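Side-chain contact in Asp/Glu-specific dipeptidyl-peptidase (Flavobacterium psychrophilum, PDB 5JXF), which removes dipeptides from the N-terminus of oligopeptides as a serine peptidase of family S46, strictly requiring Asp or Glu at the P1 position: residues M703-V706 and L707-V710. Numbering follows the deposited sequence.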
ATOM      1  N   MET A 703     -18.536  17.745  -4.231  1.00 46.18           N
ATOM      2  CA  MET A 703     -19.110  18.609  -5.281  1.00 38.62           C
ATOM      3  C   MET A 703     -18.251  19.875  -5.473  1.00 44.23           C
ATOM      4  O   MET A 703     -18.180  20.435  -6.574  1.00 44.17           O
ATOM      5  CB  MET A 703     -20.579  18.973  -4.977  1.00 33.14           C
ATOM      6  CG  MET A 703     -21.635  17.891  -5.499  1.00 32.34           C
ATOM      7  SD  MET A 703     -21.316  17.401  -7.172  1.00 52.81           S
ATOM      8  CE  MET A 703     -21.633  18.968  -7.975  1.00 33.27           C
ATOM      9  N   ARG A 704     -17.568  20.314  -4.422  1.00 43.68           N
ATOM     10  CA  ARG A 704     -16.598  21.402  -4.584  1.00 44.19           C
ATOM     11  C   ARG A 704     -15.516  21.095  -5.635  1.00 38.76           C
ATOM     12  O   ARG A 704     -15.143  21.968  -6.408  1.00 48.20           O
ATOM     13  CB  ARG A 704     -15.943  21.746  -3.245  1.00 52.02           C
ATOM     14  CG  ARG A 704     -16.906  22.440  -2.289  1.00 46.89           C
ATOM     15  CD  ARG A 704     -16.299  22.592  -0.912  1.00 48.41           C
ATOM     16  NE  ARG A 704     -16.121  21.293  -0.274  1.00 58.01           N
ATOM     17  CZ  ARG A 704     -15.654  21.122   0.961  1.00 55.51           C
ATOM     18  NH1 ARG A 704     -15.324  22.180   1.694  1.00 50.29           N
ATOM     19  NH2 ARG A 704     -15.521  19.892   1.465  1.00 45.62           N
ATOM     20  N   TYR A 705     -15.033  19.860  -5.686  1.00 40.01           N
ATOM     21  CA  TYR A 705     -14.050  19.458  -6.706  1.00 37.63           C
ATOM     22  C   TYR A 705     -14.665  19.364  -8.102  1.00 47.46           C
ATOM     23  O   TYR A 705     -14.031  19.746  -9.092  1.00 48.31           O
ATOM     24  CB  TYR A 705     -13.412  18.118  -6.331  1.00 38.80           C
ATOM     25  CG  TYR A 705     -12.224  17.750  -7.201  1.00 47.42           C
ATOM     26  CD1 TYR A 705     -11.166  18.637  -7.371  1.00 60.32           C
ATOM     27  CD2 TYR A 705     -12.143  16.515  -7.815  1.00 45.96           C
ATOM     28  CE1 TYR A 705     -10.083  18.315  -8.156  1.00 56.20           C
ATOM     29  CE2 TYR A 705     -11.064  16.179  -8.596  1.00 47.27           C
ATOM     30  CZ  TYR A 705     -10.037  17.084  -8.759  1.00 49.97           C
ATOM     31  OH  TYR A 705      -8.979  16.751  -9.549  1.00 50.70           O
ATOM     32  N   VAL A 706     -15.893  18.831  -8.184  1.00 39.72           N
ATOM     33  CA  VAL A 706     -16.602  18.812  -9.459  1.00 46.27           C
ATOM     34  C   VAL A 706     -16.697  20.216 -10.048  1.00 45.41           C
ATOM     35  O   VAL A 706     -16.286  20.462 -11.189  1.00 45.45           O
ATOM     36  CB  VAL A 706     -18.019  18.227  -9.310  1.00 43.98           C
ATOM     37  CG1 VAL A 706     -18.782  18.326 -10.632  1.00 44.06           C
ATOM     38  CG2 VAL A 706     -17.931  16.787  -8.827  1.00 41.06           C
ATOM     39  N   LEU A 707     -17.211  21.149  -9.258  1.00 49.32           N
ATOM     40  CA  LEU A 707     -17.404  22.510  -9.754  1.00 53.90           C
ATOM     41  C   LEU A 707     -16.063  23.183 -10.079  1.00 54.22           C
ATOM     42  O   LEU A 707     -15.926  23.849 -11.109  1.00 52.97           O
ATOM     43  CB  LEU A 707     -18.193  23.341  -8.742  1.00 55.32           C
ATOM     44  CG  LEU A 707     -19.587  22.855  -8.330  1.00 54.77           C
ATOM     45  CD1 LEU A 707     -20.138  23.757  -7.238  1.00 60.21           C
ATOM     46  CD2 LEU A 707     -20.554  22.798  -9.518  1.00 52.88           C
ATOM     47  N   PHE A 708     -15.073  22.984  -9.214  1.00 44.31           N
ATOM     48  CA  PHE A 708     -13.705  23.425  -9.497  1.00 47.51           C
ATOM     49  C   PHE A 708     -13.222  22.946 -10.874  1.00 44.32           C
ATOM     50  O   PHE A 708     -12.641  23.710 -11.642  1.00 43.28           O
ATOM     51  CB  PHE A 708     -12.738  22.926  -8.411  1.00 43.51           C
ATOM     52  CG  PHE A 708     -11.294  23.237  -8.691  1.00 50.24           C
ATOM     53  CD1 PHE A 708     -10.752  24.476  -8.350  1.00 56.08           C
ATOM     54  CD2 PHE A 708     -10.472  22.296  -9.284  1.00 52.09           C
ATOM     55  CE1 PHE A 708      -9.415  24.766  -8.607  1.00 53.51           C
ATOM     56  CE2 PHE A 708      -9.130  22.575  -9.532  1.00 52.74           C
ATOM     57  CZ  PHE A 708      -8.599  23.817  -9.198  1.00 50.16           C
ATOM     58  N   ILE A 709     -13.468  21.683 -11.192  1.00 44.97           N
ATOM     59  CA  ILE A 709     -12.972  21.162 -12.451  1.00 51.80           C
ATOM     60  C   ILE A 709     -13.763  21.773 -13.622  1.00 62.29           C
ATOM     61  O   ILE A 709     -13.179  22.203 -14.616  1.00 65.77           O
ATOM     62  CB  ILE A 709     -13.051  19.642 -12.477  1.00 47.92           C
ATOM     63  CG1 ILE A 709     -12.039  19.060 -11.491  1.00 48.66           C
ATOM     64  CG2 ILE A 709     -12.783  19.117 -13.879  1.00 45.20           C
ATOM     65  CD1 ILE A 709     -10.591  19.220 -11.961  1.00 47.74           C
ATOM     66  N   VAL A 710     -15.086  21.832 -13.489  1.00 55.59           N
ATOM     67  CA  VAL A 710     -15.924  22.484 -14.493  1.00 52.01           C
ATOM     68  C   VAL A 710     -15.471  23.931 -14.739  1.00 57.85           C
ATOM     69  O   VAL A 710     -15.391  24.422 -15.882  1.00 59.58           O
ATOM     70  CB  VAL A 710     -17.406  22.482 -14.052  1.00 42.55           C
ATOM     71  CG1 VAL A 710     -18.240  23.287 -15.028  1.00 47.88           C
ATOM     72  CG2 VAL A 710     -17.911  21.050 -13.908  1.00 41.19           C
TER
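Y705 and I709 show how an i to i+4 spacing can bring an aliphatic branch onto an aromatic ring. I709 CG1 lies over one face of the Y705 ring in a CH-pi contact, 4.0 Å from the ring centroid and 14° off its normal. Beyond it I709 CD1 runs on toward the phenolic end, 3.9 Å from Y705 CZ. The ring swings forward along the helix because Y705 CG stands anti to the backbone N (chi1 -170°). The same ring also meets F708, three residues on from Y705, with Y705 CE1 4.2 Å from F708 CD2 and the rings oblique. Looser aliphatic contacts share the i to i+4 spacing: M703 CE is 4.3 Å from L707 CD2, V706 CG1 equally far from V710 CG2.

Beneath run four consecutive alpha-helical hydrogen bonds. L707 N donates to M703 O and V710 N to V706 O, each at 2.9 Å and nearly straight; F708 to R704 and I709 to Y705 are more bent.

R704 splits its guanidinium group: NH2 forms a salt bridge with D702, NH1 with E643. The buried helix, 703-713, directly follows strand 698-702 of the eight-stranded antiparallel sheet, with the V706 side chain about 8 Å from that of D237, by similarity a charge-relay residue. Y705 and F708 pack on L629 of helix 627-635, Y705 also on V649 of strand 648-653, and Y705 and I709 touch I219 of helix 217-220.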